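Local coordinates for protein peptidase, M20/M25/M40 family (Staphylococcus aureus, PDB 4EWT) that is a putative dimetal amidohydrolase of the M20 peptidase family that binds two manganese ions and probably cleaves the amide bond of N-acylated amino acids, at residues 180-185 and 346-351. Numbering follows the deposited sequence.
Sequences YVQTGR and FIYTGA
Tyr348 reaches across to Gln182, and Tyr348 OH donates a hydrogen bond to Gln182 OE1 at 2.6 Å, a short bond between two buried side chains that meet from opposite directions. The angle C=O...OH is 114°, and the hydroxyl stands 20° out of the carbonyl plane. Gln182 gets there by running extended beyond CG, while its other amide atom, NE2, donates to the carbonyl oxygen of Pro331. Held at both OE1 and NE2, the amide has its flip state settled and little liberty to rotate. Its plane lies only 26° from that of the tyrosine ring, and Gln182 OE1 sits at the ring edge, 3.2 Å from Tyr348 CE1.

Gln182 OE1 also approaches the edge of the Phe346 ring, near its plane and 3.5 Å from Phe346 CE2, an apolar neighbour to the polar bond. On the other side of the phenol group, Val181 contributes a methyl. With its CG2 anti to the backbone N, Val181 places that branch, CG2, 3.3 Å from Tyr348 OH and 4.0 Å from Tyr348 CE2, obliquely to the ring. Leu300 of strand 300-302 touches Val181, Gln182 and Phe346 alike, and the Phe346 ring also meets that of Phe335.

The backbones stay apart: the axes of strands 180-182 and 346-350 approach to 9.1 Å, inclined to each other, so side chains alone bridge them. Strand 344-350 belongs to the mixed sheet of the metal-binding domain, with the side chain of Phe346 about 6 Å from a manganese ion; strand 179-193 runs on into the separate antiparallel sheet. The contact thus lies at the junction between the catalytic and lid domains, the two-domain build of M20 family metallopeptidases.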
loop_
_atom_site.group_PDB
_atom_site.type_symbol
_atom_site.label_atom_id
_atom_site.label_comp_id
_atom_site.label_asym_id
_atom_site.label_seq_id
_atom_site.Cartn_x
_atom_site.Cartn_y
_atom_site.Cartn_z
ATOM N N TYR A 180 34.113 -4.553 -4.757
ATOM C CA TYR A 180 33.080 -5.197 -3.943
ATOM C C TYR A 180 32.570 -6.498 -4.555
ATOM O O TYR A 180 32.078 -6.517 -5.681
ATOM C CB TYR A 180 31.912 -4.245 -3.731
ATOM C CG TYR A 180 32.196 -3.090 -2.802
ATOM C CD1 TYR A 180 32.233 -3.272 -1.420
ATOM C CD2 TYR A 180 32.409 -1.810 -3.304
ATOM C CE1 TYR A 180 32.476 -2.197 -0.557
ATOM C CE2 TYR A 180 32.644 -0.736 -2.454
ATOM C CZ TYR A 180 32.667 -0.938 -1.087
ATOM O OH TYR A 180 32.898 0.125 -0.251
ATOM N N VAL A 181 32.670 -7.582 -3.796
ATOM C CA VAL A 181 32.431 -8.910 -4.363
ATOM C C VAL A 181 31.359 -9.712 -3.600
ATOM O O VAL A 181 30.758 -10.629 -4.161
ATOM C CB VAL A 181 33.764 -9.703 -4.522
ATOM C CG1 VAL A 181 34.447 -9.922 -3.162
ATOM C CG2 VAL A 181 33.540 -11.026 -5.251
ATOM N N GLN A 182 31.141 -9.367 -2.331
ATOM C CA GLN A 182 30.071 -9.963 -1.514
ATOM C C GLN A 182 29.418 -8.901 -0.645
ATOM O O GLN A 182 30.071 -7.958 -0.223
ATOM C CB GLN A 182 30.583 -11.157 -0.692
ATOM C CG GLN A 182 30.847 -12.347 -1.604
ATOM C CD GLN A 182 31.164 -13.657 -0.920
ATOM O OE1 GLN A 182 32.059 -14.367 -1.358
ATOM N NE2 GLN A 182 30.410 -14.011 0.110
ATOM N N THR A 183 28.122 -9.060 -0.404
ATOM C CA THR A 183 27.301 -8.027 0.211
ATOM C C THR A 183 27.594 -7.922 1.693
ATOM O O THR A 183 27.972 -8.897 2.323
ATOM C CB THR A 183 25.777 -8.322 0.054
ATOM O OG1 THR A 183 25.459 -9.560 0.699
ATOM C CG2 THR A 183 25.385 -8.412 -1.394
ATOM N N GLY A 184 27.430 -6.723 2.235
ATOM C CA GLY A 184 27.414 -6.539 3.673
ATOM C C GLY A 184 26.003 -6.707 4.188
ATOM O O GLY A 184 25.049 -6.771 3.413
ATOM N N ARG A 185 25.867 -6.742 5.502
ATOM C CA ARG A 185 24.625 -7.156 6.112
ATOM C C ARG A 185 24.308 -6.289 7.318
ATOM O O ARG A 185 25.219 -5.901 8.078
ATOM C CB ARG A 185 24.730 -8.624 6.518
ATOM C CG ARG A 185 23.468 -9.219 7.116
ATOM C CD ARG A 185 23.586 -10.737 7.157
ATOM N NE ARG A 185 24.655 -11.140 8.055
ATOM C CZ ARG A 185 25.199 -12.354 8.095
ATOM N NH1 ARG A 185 24.772 -13.319 7.282
ATOM N NH2 ARG A 185 26.180 -12.602 8.949
ATOM N N PHE A 346 39.617 -12.177 -1.970
ATOM C CA PHE A 346 38.874 -13.383 -1.648
ATOM C C PHE A 346 38.493 -13.963 -2.985
ATOM O O PHE A 346 37.789 -13.318 -3.759
ATOM C CB PHE A 346 37.638 -13.020 -0.823
ATOM C CG PHE A 346 36.939 -14.196 -0.185
ATOM C CD1 PHE A 346 37.570 -14.964 0.802
ATOM C CD2 PHE A 346 35.638 -14.513 -0.541
ATOM C CE1 PHE A 346 36.902 -16.038 1.412
ATOM C CE2 PHE A 346 34.955 -15.582 0.072
ATOM C CZ PHE A 346 35.595 -16.339 1.045
ATOM N N ILE A 347 38.994 -15.156 -3.281
ATOM C CA ILE A 347 38.754 -15.767 -4.591
ATOM C C ILE A 347 38.007 -17.094 -4.461
ATOM O O ILE A 347 37.885 -17.643 -3.367
ATOM C CB ILE A 347 40.066 -15.932 -5.419
ATOM C CG1 ILE A 347 41.024 -16.913 -4.746
ATOM C CG2 ILE A 347 40.727 -14.568 -5.663
ATOM C CD1 ILE A 347 42.246 -17.274 -5.571
ATOM N N TYR A 348 37.504 -17.602 -5.578
ATOM C CA TYR A 348 36.658 -18.775 -5.554
ATOM C C TYR A 348 37.239 -19.942 -6.337
ATOM O O TYR A 348 37.842 -19.751 -7.396
ATOM C CB TYR A 348 35.281 -18.444 -6.123
ATOM C CG TYR A 348 34.602 -17.234 -5.524
ATOM C CD1 TYR A 348 34.220 -17.211 -4.182
ATOM C CD2 TYR A 348 34.314 -16.123 -6.309
ATOM C CE1 TYR A 348 33.570 -16.109 -3.635
ATOM C CE2 TYR A 348 33.660 -15.013 -5.775
ATOM C CZ TYR A 348 33.299 -15.014 -4.437
ATOM O OH TYR A 348 32.662 -13.922 -3.899
ATOM N N THR A 349 37.046 -21.149 -5.805
ATOM C CA THR A 349 37.379 -22.378 -6.516
ATOM C C THR A 349 36.094 -23.108 -6.933
ATOM O O THR A 349 35.285 -23.499 -6.082
ATOM C CB THR A 349 38.234 -23.347 -5.655
ATOM O OG1 THR A 349 39.424 -22.692 -5.197
ATOM C CG2 THR A 349 38.621 -24.585 -6.478
ATOM N N GLY A 350 35.920 -23.307 -8.236
ATOM C CA GLY A 350 34.772 -24.056 -8.735
ATOM C C GLY A 350 34.700 -25.413 -8.055
ATOM O O GLY A 350 35.698 -26.140 -7.988
ATOM N N ALA A 351 33.522 -25.750 -7.543
ATOM C CA ALA A 351 33.346 -26.983 -6.781
ATOM C C ALA A 351 32.041 -27.726 -7.100
ATOM O O ALA A 351 31.630 -28.604 -6.339
ATOM C CB ALA A 351 33.438 -26.683 -5.292
#